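PDB 6WY9: acyl-CoA dehydrogenase domain protein Tcur3483 from Thermomonospora curvata, which binds FAD and, like other acyl-CoA dehydrogenase family members, probably oxidises a CH-CH group of its substrate. Local coordinates for residues S89-Y94 with L311-T316; L158-V163 with L189-D194; F169-S174 with T231-V236. All coordinates share one frame; numbering follows the deposited sequence.

How the contacts relate
Contact 1 brings together helix 90-103, from the N-terminal helical part, and helix 292-321, from the C-terminal one. All four segments of contacts 2 and 3 lie between them in the sequence, within the beta-rich middle domain. There the order is 158-163, 169-174, 189-194 and 231-236, the partners of contacts 2 and 3 alternating. These two contacts touch, their centres about 9 Å apart, because strands 161-164 and 168-176 are neighbours in one antiparallel sheet. Contact 1 lies across the chain's centre, about 35 Å from contact 2 and 38 Å from contact 3, between centres. The chain thus leaves a helical region, builds a beta domain and returns to pack against the first helical region.

Contact 1 (S89-Y94 with L311-T316); sequences SISEQY and LNWKMT
Tyr94 and Trp313 meet rim to rim between helices 90-103 and 292-321, with neither ring over the face of the other. Their planes are turned by 51°, and Tyr94 CD2 comes to 3.3 Å from Trp313 CZ3, near the plane of each ring. The helix segments themselves stand 11.7 Å apart at their axes and run at 125° to each other, a separation that suits large aromatic side chains. Trp313 reaches across because its CG is anti to the backbone N (chi1 -177°), which sends the benzo edge of the indole toward helix 90-103. A second conformer of Trp313 exists, so this meeting describes one of two states. Ile90 brings its CG2 branch obliquely to the same benzo ring, although the model places the pair too tightly for their separation to be trusted. That methyl also meets the methyl of Thr316, Ile90 CG2 lying 3.7 Å from Thr316 CG2. Ser91, one residue further on, is small enough to let its OG lie 3.3 Å from Trp313 CH2, obliquely to the ring. Tyr94 and Thr316 approach from opposite directions with their hydroxyls facing, but the spacing between the oxygens is doubtful.

Ahead of these side chains, Ser89 is the N-cap of the helix and forms a capping box with Glu92. Ser89 N and OG both donate to Glu92 OE1, each over 3.0 Å, and the reverse bond from Glu92 N to Ser89 OG is weak. The other oxygen, Glu92 OE2, forms a salt bridge with Arg88. Ile263 of helix 263-286 touches both Tyr94 and Thr316. The bridging between the two helical regions is therefore mainly aromatic and aliphatic, without a secure hydrogen bond across it, while the capping box of Ser89 and Glu92 begins helix 90-103.

Contact 2 (L158-V163 with L189-D194); sequences LTTRAV and LACRTD
The carbonyl oxygen of Leu158 is gripped side-on by the guanidinium of Arg192. Arg192 NH1 reaches Leu158 O at 2.8 Å on a lone pair in the carbonyl plane, while Arg192 NE donates to the same Leu158 O over 3.2 Å by a more bent bond (137°). The oxygen lies practically in the guanidinium plane, so the two bonds together fix how that group is turned. Arginine suits the place because its long chain, bent at chi2 and chi3, can curl back to the loop. NH1 also donates to Ala156 O of the same loop, while NH2 donates to Lys199 O, beyond the end of strand 186-192.

The backbone of Arg192 makes a single beta bridge with Arg161. Arg192 N gives a short, straight bond of 2.6 Å to Thr160 O, and Ala162 N donates to Arg192 O at 3.1 Å from above the carbonyl plane. Leu158 drops its branches onto the other backbone: Leu158 CD1 sits 3.5 Å from Arg192 N, and Leu158 CD2 meets the methyl of Ala190 at 3.8 Å. Ala162 and Cys191, the neighbours of the bridged pair, are small enough for their CB atoms to lie 3.8 Å apart. The hydroxyl of Thr160 turns to Glu148 instead, and that of Thr193 to Asn248.

Ala190 also packs on Tyr146, an FAD-binding residue. Strand 161-164 edges the antiparallel sheet and strand 186-192 belongs to the mixed sheet, so this bridge stitches together the two sheets of the beta domain found in the middle of acyl-CoA dehydrogenases.

Contact 3 (F169-S174 with T231-V236); sequences FVIDGS and TYYSGV
Segments 169-174 and 231-236 pair antiparallel, with a sound bond from Ile171 N to Val236 O at 2.8 Å, a weak return bond from Val236 N, two sound bonds exchanged by Gly173 and Tyr233, and between these hydrogen-bonded pairs a beta bulge that sets Ser234 and Gly235 against Asp172 alone.

Asp172 ties down this bulge. Its CG lies beside its own backbone N (chi1 -69°), a turn that carries the carboxylate to the bulge, and Gly235 N donates to Asp172 OD1 over 2.8 Å from above the carboxylate plane. Gly235 adopts a positive phi of 66°, which a residue without a side chain does most readily as the chain turns its corner. The other oxygen of Asp172, OD2, makes a weak ion pair at long range with Arg161. Val170 flanks the same spot, its CG1 lying 4.0 Å from Gly235 CA.

These two strands are the central pair of the antiparallel sheet in the middle domain, between strands 161-164 and 215-221. On one face Ile171 and Tyr233 pack on strand 186-192, while Val236 on the same face meets Ala212. Ile171 and Tyr233 run alongside each other in the same direction, with Ile171 CG2 4.0 Å from Tyr233 CB; a branched aliphatic chain and a broad ring both suit this buried layer, where they touch Leu189. The edge of the Tyr233 ring runs along the partner backbone, with Tyr233 CD1 3.6 Å from Gly173 O. On the opposite face, Ser174 and Tyr232 form a non-hydrogen-bonded pair, and Ser174 CB meets Tyr232 CD1 at 3.8 Å, obliquely to the ring. The phenol oxygen of Tyr233 shares a hydrogen bond of 2.8 Å with Thr231 OG1, which is also bonded to the hydroxyl of Thr178.

Contact 1 (S89-Y94 with L311-T316)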
loop_
_atom_site.group_PDB
_atom_site.type_symbol
_atom_site.label_atom_id
_atom_site.label_comp_id
_atom_site.label_asym_id
_atom_site.label_seq_id
_atom_site.Cartn_x
_atom_site.Cartn_y
_atom_site.Cartn_z
ATOM N N SER A 89 -23.170 27.620 12.880
ATOM C CA SER A 89 -22.271 27.402 11.756
ATOM C C SER A 89 -21.681 25.994 11.778
ATOM O O SER A 89 -21.792 25.248 12.756
ATOM C CB SER A 89 -21.139 28.419 11.779
ATOM O OG SER A 89 -20.348 28.218 12.939
ATOM N N ILE A 90 -21.013 25.653 10.674
ATOM C CA ILE A 90 -20.423 24.327 10.516
ATOM C C ILE A 90 -19.330 24.094 11.545
ATOM O O ILE A 90 -19.209 22.999 12.111
ATOM C CB ILE A 90 -19.874 24.165 9.090
ATOM C CG1 ILE A 90 -21.014 24.222 8.092
ATOM C CG2 ILE A 90 -19.138 22.856 8.975
ATOM C CD1 ILE A 90 -20.551 24.138 6.661
ATOM N N SER A 91 -18.478 25.099 11.749
ATOM C CA SER A 91 -17.479 25.040 12.807
ATOM C C SER A 91 -18.110 24.670 14.145
ATOM O O SER A 91 -17.664 23.733 14.815
ATOM C CB SER A 91 -16.760 26.387 12.885
ATOM O OG SER A 91 -16.246 26.707 11.597
ATOM N N GLU A 92 -19.163 25.393 14.548
ATOM C CA GLU A 92 -19.833 25.082 15.811
ATOM C C GLU A 92 -20.464 23.688 15.783
ATOM O O GLU A 92 -20.393 22.938 16.771
ATOM C CB GLU A 92 -20.893 26.144 16.125
ATOM C CG GLU A 92 -20.361 27.571 16.335
ATOM C CD GLU A 92 -21.475 28.628 16.373
ATOM O OE1 GLU A 92 -22.012 29.000 15.306
ATOM O OE2 GLU A 92 -21.824 29.093 17.473
ATOM N N GLN A 93 -21.095 23.324 14.659
ATOM C CA GLN A 93 -21.685 21.997 14.544
ATOM C C GLN A 93 -20.643 20.910 14.768
ATOM O O GLN A 93 -20.925 19.885 15.408
ATOM C CB GLN A 93 -22.362 21.832 13.168
ATOM C CG GLN A 93 -23.401 22.903 12.863
ATOM C CD GLN A 93 -24.124 22.703 11.532
ATOM O OE1 GLN A 93 -25.084 23.415 11.227
ATOM N NE2 GLN A 93 -23.672 21.732 10.738
ATOM N N TYR A 94 -19.432 21.101 14.242
ATOM C CA TYR A 94 -18.428 20.047 14.391
ATOM C C TYR A 94 -17.935 19.960 15.824
ATOM O O TYR A 94 -17.662 18.857 16.323
ATOM C CB TYR A 94 -17.255 20.268 13.432
ATOM C CG TYR A 94 -17.474 19.573 12.113
ATOM C CD1 TYR A 94 -18.235 18.409 12.051
ATOM C CD2 TYR A 94 -16.960 20.091 10.926
ATOM C CE1 TYR A 94 -18.476 17.758 10.834
ATOM C CE2 TYR A 94 -17.188 19.447 9.704
ATOM C CZ TYR A 94 -17.947 18.286 9.671
ATOM O OH TYR A 94 -18.168 17.628 8.485
ATOM N N LEU A 311 -10.179 17.456 3.745
ATOM C CA LEU A 311 -11.153 17.057 2.730
ATOM C C LEU A 311 -12.570 17.036 3.315
ATOM O O LEU A 311 -13.503 17.548 2.698
ATOM C CB LEU A 311 -10.756 15.703 2.166
ATOM C CG LEU A 311 -9.499 15.678 1.302
ATOM C CD1 LEU A 311 -9.207 14.221 0.969
ATOM C CD2 LEU A 311 -9.742 16.508 0.013
ATOM N N ASN A 312 -12.729 16.495 4.543
ATOM C CA ASN A 312 -14.041 16.485 5.205
ATOM C C ASN A 312 -14.598 17.886 5.355
ATOM O O ASN A 312 -15.793 18.133 5.105
ATOM C CB ASN A 312 -13.933 15.809 6.578
ATOM C CG ASN A 312 -13.772 14.342 6.450
ATOM O OD1 ASN A 312 -13.915 13.827 5.342
ATOM N ND2 ASN A 312 -13.467 13.642 7.551
ATOM N N TRP A 313 -13.742 18.827 5.738
ATOM C CA TRP A 313 -14.195 20.199 5.923
ATOM C C TRP A 313 -14.703 20.795 4.609
ATOM O O TRP A 313 -15.823 21.324 4.541
ATOM C CB TRP A 313 -13.066 21.041 6.522
ATOM C CG TRP A 313 -13.488 22.425 6.798
ATOM C CD1 TRP A 313 -13.038 23.553 6.195
ATOM C CD2 TRP A 313 -14.481 22.839 7.743
ATOM N NE1 TRP A 313 -13.677 24.661 6.720
ATOM C CE2 TRP A 313 -14.570 24.244 7.669
ATOM C CE3 TRP A 313 -15.295 22.160 8.653
ATOM C CZ2 TRP A 313 -15.441 24.977 8.467
ATOM C CZ3 TRP A 313 -16.154 22.891 9.445
ATOM C CH2 TRP A 313 -16.225 24.283 9.345
ATOM N N LYS A 314 -13.890 20.728 3.553
ATOM C CA LYS A 314 -14.355 21.181 2.242
ATOM C C LYS A 314 -15.676 20.515 1.856
ATOM O O LYS A 314 -16.617 21.183 1.413
ATOM C CB LYS A 314 -13.302 20.890 1.183
ATOM C CG LYS A 314 -11.992 21.618 1.304
ATOM C CD LYS A 314 -11.129 21.204 0.098
ATOM C CE LYS A 314 -11.794 21.543 -1.276
ATOM N NZ LYS A 314 -11.256 20.650 -2.388
ATOM N N MET A 315 -15.776 19.194 2.031
ATOM C CA MET A 315 -16.987 18.516 1.565
ATOM C C MET A 315 -18.219 18.857 2.413
ATOM O O MET A 315 -19.325 18.972 1.876
ATOM C CB MET A 315 -16.727 17.019 1.490
ATOM C CG MET A 315 -15.578 16.726 0.493
ATOM S SD MET A 315 -15.501 17.778 -1.031
ATOM C CE MET A 315 -13.745 17.585 -1.466
ATOM N N THR A 316 -18.060 19.067 3.719
ATOM C CA THR A 316 -19.189 19.542 4.517
ATOM C C THR A 316 -19.668 20.896 4.032
ATOM O O THR A 316 -20.880 21.139 3.912
ATOM C CB THR A 316 -18.793 19.586 5.993
ATOM O OG1 THR A 316 -18.396 18.277 6.369
ATOM C CG2 THR A 316 -19.986 19.971 6.861
#

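Contact 2 (L158-V163 with L189-D194)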
loop_
_atom_site.group_PDB
_atom_site.type_symbol
_atom_site.label_atom_id
_atom_site.label_comp_id
_atom_site.label_asym_id
_atom_site.label_seq_id
_atom_site.Cartn_x
_atom_site.Cartn_y
_atom_site.Cartn_z
ATOM N N LEU A 158 -34.165 -3.252 -5.065
ATOM C CA LEU A 158 -34.977 -3.670 -3.929
ATOM C C LEU A 158 -36.375 -4.112 -4.389
ATOM O O LEU A 158 -36.902 -3.641 -5.404
ATOM C CB LEU A 158 -35.058 -2.517 -2.907
ATOM C CG LEU A 158 -35.692 -1.239 -3.478
ATOM C CD1 LEU A 158 -37.253 -1.285 -3.473
ATOM C CD2 LEU A 158 -35.109 0.036 -2.797
ATOM N N THR A 159 -36.968 -5.050 -3.644
ATOM C CA THR A 159 -38.239 -5.657 -3.998
ATOM C C THR A 159 -39.306 -5.515 -2.928
ATOM O O THR A 159 -40.441 -5.935 -3.173
ATOM C CB THR A 159 -38.068 -7.161 -4.286
ATOM O OG1 THR A 159 -37.482 -7.788 -3.133
ATOM C CG2 THR A 159 -37.158 -7.380 -5.501
ATOM N N THR A 160 -38.980 -4.989 -1.742
ATOM C CA THR A 160 -40.042 -4.688 -0.787
ATOM C C THR A 160 -41.088 -3.854 -1.515
ATOM O O THR A 160 -40.764 -2.831 -2.124
ATOM C CB THR A 160 -39.498 -3.935 0.443
ATOM O OG1 THR A 160 -38.647 -4.793 1.217
ATOM C CG2 THR A 160 -40.663 -3.434 1.342
ATOM N N ARG A 161 -42.329 -4.297 -1.490
ATOM C CA ARG A 161 -43.345 -3.711 -2.345
ATOM C C ARG A 161 -44.378 -2.973 -1.510
ATOM O O ARG A 161 -44.693 -3.363 -0.381
ATOM C CB ARG A 161 -44.046 -4.771 -3.205
ATOM C CG ARG A 161 -45.049 -5.592 -2.442
ATOM C CD ARG A 161 -45.926 -6.446 -3.366
ATOM N NE ARG A 161 -47.036 -7.082 -2.647
ATOM C CZ ARG A 161 -47.141 -8.390 -2.410
ATOM N NH1 ARG A 161 -46.206 -9.227 -2.837
ATOM N NH2 ARG A 161 -48.185 -8.868 -1.749
ATOM N N ALA A 162 -44.899 -1.896 -2.089
ATOM C CA ALA A 162 -45.990 -1.140 -1.504
ATOM C C ALA A 162 -47.015 -0.968 -2.609
ATOM O O ALA A 162 -46.698 -0.388 -3.653
ATOM C CB ALA A 162 -45.514 0.213 -0.969
ATOM N N VAL A 163 -48.218 -1.508 -2.403
ATOM C CA VAL A 163 -49.264 -1.524 -3.419
ATOM C C VAL A 163 -50.410 -0.621 -2.977
ATOM O O VAL A 163 -50.799 -0.627 -1.805
ATOM C CB VAL A 163 -49.782 -2.955 -3.680
ATOM C CG1 VAL A 163 -48.671 -3.861 -4.151
ATOM C CG2 VAL A 163 -50.444 -3.517 -2.430
ATOM N N LEU A 189 -38.577 4.122 4.805
ATOM C CA LEU A 189 -38.602 2.836 4.109
ATOM C C LEU A 189 -38.629 3.018 2.593
ATOM O O LEU A 189 -39.559 3.629 2.048
ATOM C CB LEU A 189 -39.792 1.992 4.560
ATOM C CG LEU A 189 -39.803 0.558 4.027
ATOM C CD1 LEU A 189 -38.695 -0.272 4.692
ATOM C CD2 LEU A 189 -41.180 -0.056 4.261
ATOM N N ALA A 190 -37.621 2.436 1.917
ATOM C CA ALA A 190 -37.542 2.424 0.462
ATOM C C ALA A 190 -38.306 1.216 -0.068
ATOM O O ALA A 190 -37.965 0.081 0.268
ATOM C CB ALA A 190 -36.086 2.390 0.007
ATOM N N CYS A 191 -39.351 1.465 -0.880
ATOM C CA CYS A 191 -40.252 0.434 -1.389
ATOM C C CYS A 191 -40.383 0.530 -2.904
ATOM O O CYS A 191 -40.314 1.618 -3.486
ATOM C CB CYS A 191 -41.694 0.551 -0.815
ATOM S SG CYS A 191 -41.902 0.639 0.971
ATOM N N ARG A 192 -40.640 -0.620 -3.524
ATOM C CA ARG A 192 -41.026 -0.709 -4.939
ATOM C C ARG A 192 -42.512 -0.392 -5.097
ATOM O O ARG A 192 -43.376 -1.168 -4.671
ATOM C CB ARG A 192 -40.718 -2.100 -5.485
ATOM C CG ARG A 192 -41.193 -2.353 -6.942
ATOM C CD ARG A 192 -40.187 -1.821 -7.953
ATOM N NE ARG A 192 -38.828 -2.072 -7.486
ATOM C CZ ARG A 192 -37.739 -1.409 -7.876
ATOM N NH1 ARG A 192 -36.567 -1.700 -7.328
ATOM N NH2 ARG A 192 -37.810 -0.440 -8.787
ATOM N N THR A 193 -42.822 0.746 -5.720
ATOM C CA THR A 193 -44.211 1.128 -5.969
ATOM C C THR A 193 -44.655 0.904 -7.418
ATOM O O THR A 193 -45.868 0.859 -7.695
ATOM C CB THR A 193 -44.421 2.606 -5.564
ATOM O OG1 THR A 193 -43.337 3.419 -6.042
ATOM C CG2 THR A 193 -44.460 2.751 -4.034
ATOM N N ASP A 194 -43.730 0.744 -8.354
ATOM C CA ASP A 194 -44.114 0.510 -9.745
ATOM C C ASP A 194 -43.261 -0.617 -10.294
ATOM O O ASP A 194 -42.128 -0.381 -10.749
ATOM C CB ASP A 194 -43.974 1.756 -10.605
ATOM C CG ASP A 194 -44.447 1.523 -12.038
ATOM O OD1 ASP A 194 -44.657 0.352 -12.427
ATOM O OD2 ASP A 194 -44.623 2.514 -12.769
#

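Contact 3 (F169-S174 with T231-V236)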
loop_
_atom_site.group_PDB
_atom_site.type_symbol
_atom_site.label_atom_id
_atom_site.label_comp_id
_atom_site.label_asym_id
_atom_site.label_seq_id
_atom_site.Cartn_x
_atom_site.Cartn_y
_atom_site.Cartn_z
ATOM N N PHE A 169 -51.267 2.486 1.471
ATOM C CA PHE A 169 -50.339 1.554 0.857
ATOM C C PHE A 169 -50.265 0.305 1.717
ATOM O O PHE A 169 -50.318 0.389 2.951
ATOM C CB PHE A 169 -48.947 2.167 0.697
ATOM C CG PHE A 169 -48.763 2.888 -0.591
ATOM C CD1 PHE A 169 -48.627 2.181 -1.768
ATOM C CD2 PHE A 169 -48.736 4.275 -0.633
ATOM C CE1 PHE A 169 -48.455 2.833 -2.968
ATOM C CE2 PHE A 169 -48.570 4.936 -1.841
ATOM C CZ PHE A 169 -48.432 4.208 -3.010
ATOM N N VAL A 170 -50.163 -0.851 1.059
ATOM C CA VAL A 170 -49.982 -2.140 1.718
ATOM C C VAL A 170 -48.557 -2.586 1.417
ATOM O O VAL A 170 -48.179 -2.731 0.246
ATOM C CB VAL A 170 -51.013 -3.183 1.248
ATOM C CG1 VAL A 170 -50.915 -4.461 2.083
ATOM C CG2 VAL A 170 -52.403 -2.619 1.341
ATOM N N ILE A 171 -47.770 -2.791 2.467
ATOM C CA ILE A 171 -46.323 -2.966 2.355
ATOM C C ILE A 171 -45.971 -4.397 2.739
ATOM O O ILE A 171 -46.353 -4.872 3.817
ATOM C CB ILE A 171 -45.567 -1.955 3.232
ATOM C CG1 ILE A 171 -45.935 -0.509 2.877
ATOM C CG2 ILE A 171 -44.037 -2.139 3.141
ATOM C CD1 ILE A 171 -45.365 0.505 3.865
ATOM N N ASP A 172 -45.249 -5.082 1.849
ATOM C CA ASP A 172 -44.815 -6.451 2.067
ATOM C C ASP A 172 -43.360 -6.570 1.676
ATOM O O ASP A 172 -43.001 -6.300 0.527
ATOM C CB ASP A 172 -45.653 -7.439 1.253
ATOM C CG ASP A 172 -47.071 -7.538 1.751
ATOM O OD1 ASP A 172 -47.267 -8.075 2.865
ATOM O OD2 ASP A 172 -47.980 -7.057 1.034
ATOM N N GLY A 173 -42.532 -6.994 2.617
ATOM C CA GLY A 173 -41.139 -7.281 2.322
ATOM C C GLY A 173 -40.369 -7.358 3.623
ATOM O O GLY A 173 -40.947 -7.576 4.690
ATOM N N SER A 174 -39.069 -7.135 3.513
ATOM C CA SER A 174 -38.193 -7.138 4.677
ATOM C C SER A 174 -36.952 -6.322 4.351
ATOM O O SER A 174 -36.633 -6.099 3.182
ATOM C CB SER A 174 -37.791 -8.558 5.051
ATOM O OG SER A 174 -36.821 -8.968 4.114
ATOM N N THR A 231 -35.742 -6.210 9.743
ATOM C CA THR A 231 -37.107 -5.777 9.964
ATOM C C THR A 231 -37.989 -6.448 8.930
ATOM O O THR A 231 -37.532 -6.773 7.827
ATOM C CB THR A 231 -37.244 -4.240 9.915
ATOM O OG1 THR A 231 -36.619 -3.717 8.726
ATOM C CG2 THR A 231 -36.591 -3.602 11.182
ATOM N N TYR A 232 -39.235 -6.702 9.322
ATOM C CA TYR A 232 -40.208 -7.441 8.524
ATOM C C TYR A 232 -41.499 -6.645 8.421
ATOM O O TYR A 232 -41.940 -6.045 9.405
ATOM C CB TYR A 232 -40.498 -8.840 9.135
ATOM C CG TYR A 232 -39.218 -9.619 9.313
ATOM C CD1 TYR A 232 -38.675 -10.344 8.260
ATOM C CD2 TYR A 232 -38.517 -9.582 10.517
ATOM C CE1 TYR A 232 -37.483 -11.027 8.401
ATOM C CE2 TYR A 232 -37.309 -10.278 10.669
ATOM C CZ TYR A 232 -36.805 -10.994 9.607
ATOM O OH TYR A 232 -35.616 -11.686 9.723
ATOM N N TYR A 233 -42.106 -6.663 7.221
ATOM C CA TYR A 233 -43.326 -5.909 6.905
ATOM C C TYR A 233 -44.288 -6.875 6.232
ATOM O O TYR A 233 -44.074 -7.284 5.083
ATOM C CB TYR A 233 -43.033 -4.698 6.009
ATOM C CG TYR A 233 -41.839 -3.919 6.515
ATOM C CD1 TYR A 233 -40.553 -4.325 6.213
ATOM C CD2 TYR A 233 -42.007 -2.802 7.334
ATOM C CE1 TYR A 233 -39.432 -3.619 6.703
ATOM C CE2 TYR A 233 -40.940 -2.117 7.819
ATOM C CZ TYR A 233 -39.646 -2.523 7.506
ATOM O OH TYR A 233 -38.580 -1.850 8.008
ATOM N N SER A 234 -45.331 -7.245 6.958
ATOM C CA SER A 234 -46.287 -8.251 6.522
ATOM C C SER A 234 -47.663 -7.595 6.516
ATOM O O SER A 234 -48.286 -7.441 7.571
ATOM C CB SER A 234 -46.225 -9.458 7.442
ATOM O OG SER A 234 -47.016 -10.496 6.919
ATOM N N GLY A 235 -48.112 -7.165 5.338
ATOM C CA GLY A 235 -49.410 -6.526 5.224
ATOM C C GLY A 235 -49.502 -5.201 5.926
ATOM O O GLY A 235 -50.608 -4.734 6.202
ATOM N N VAL A 236 -48.366 -4.570 6.229
ATOM C CA VAL A 236 -48.397 -3.302 6.946
ATOM C C VAL A 236 -49.134 -2.259 6.121
ATOM O O VAL A 236 -48.893 -2.106 4.918
ATOM C CB VAL A 236 -46.981 -2.812 7.268
ATOM C CG1 VAL A 236 -47.060 -1.468 7.976
ATOM C CG2 VAL A 236 -46.238 -3.836 8.106
#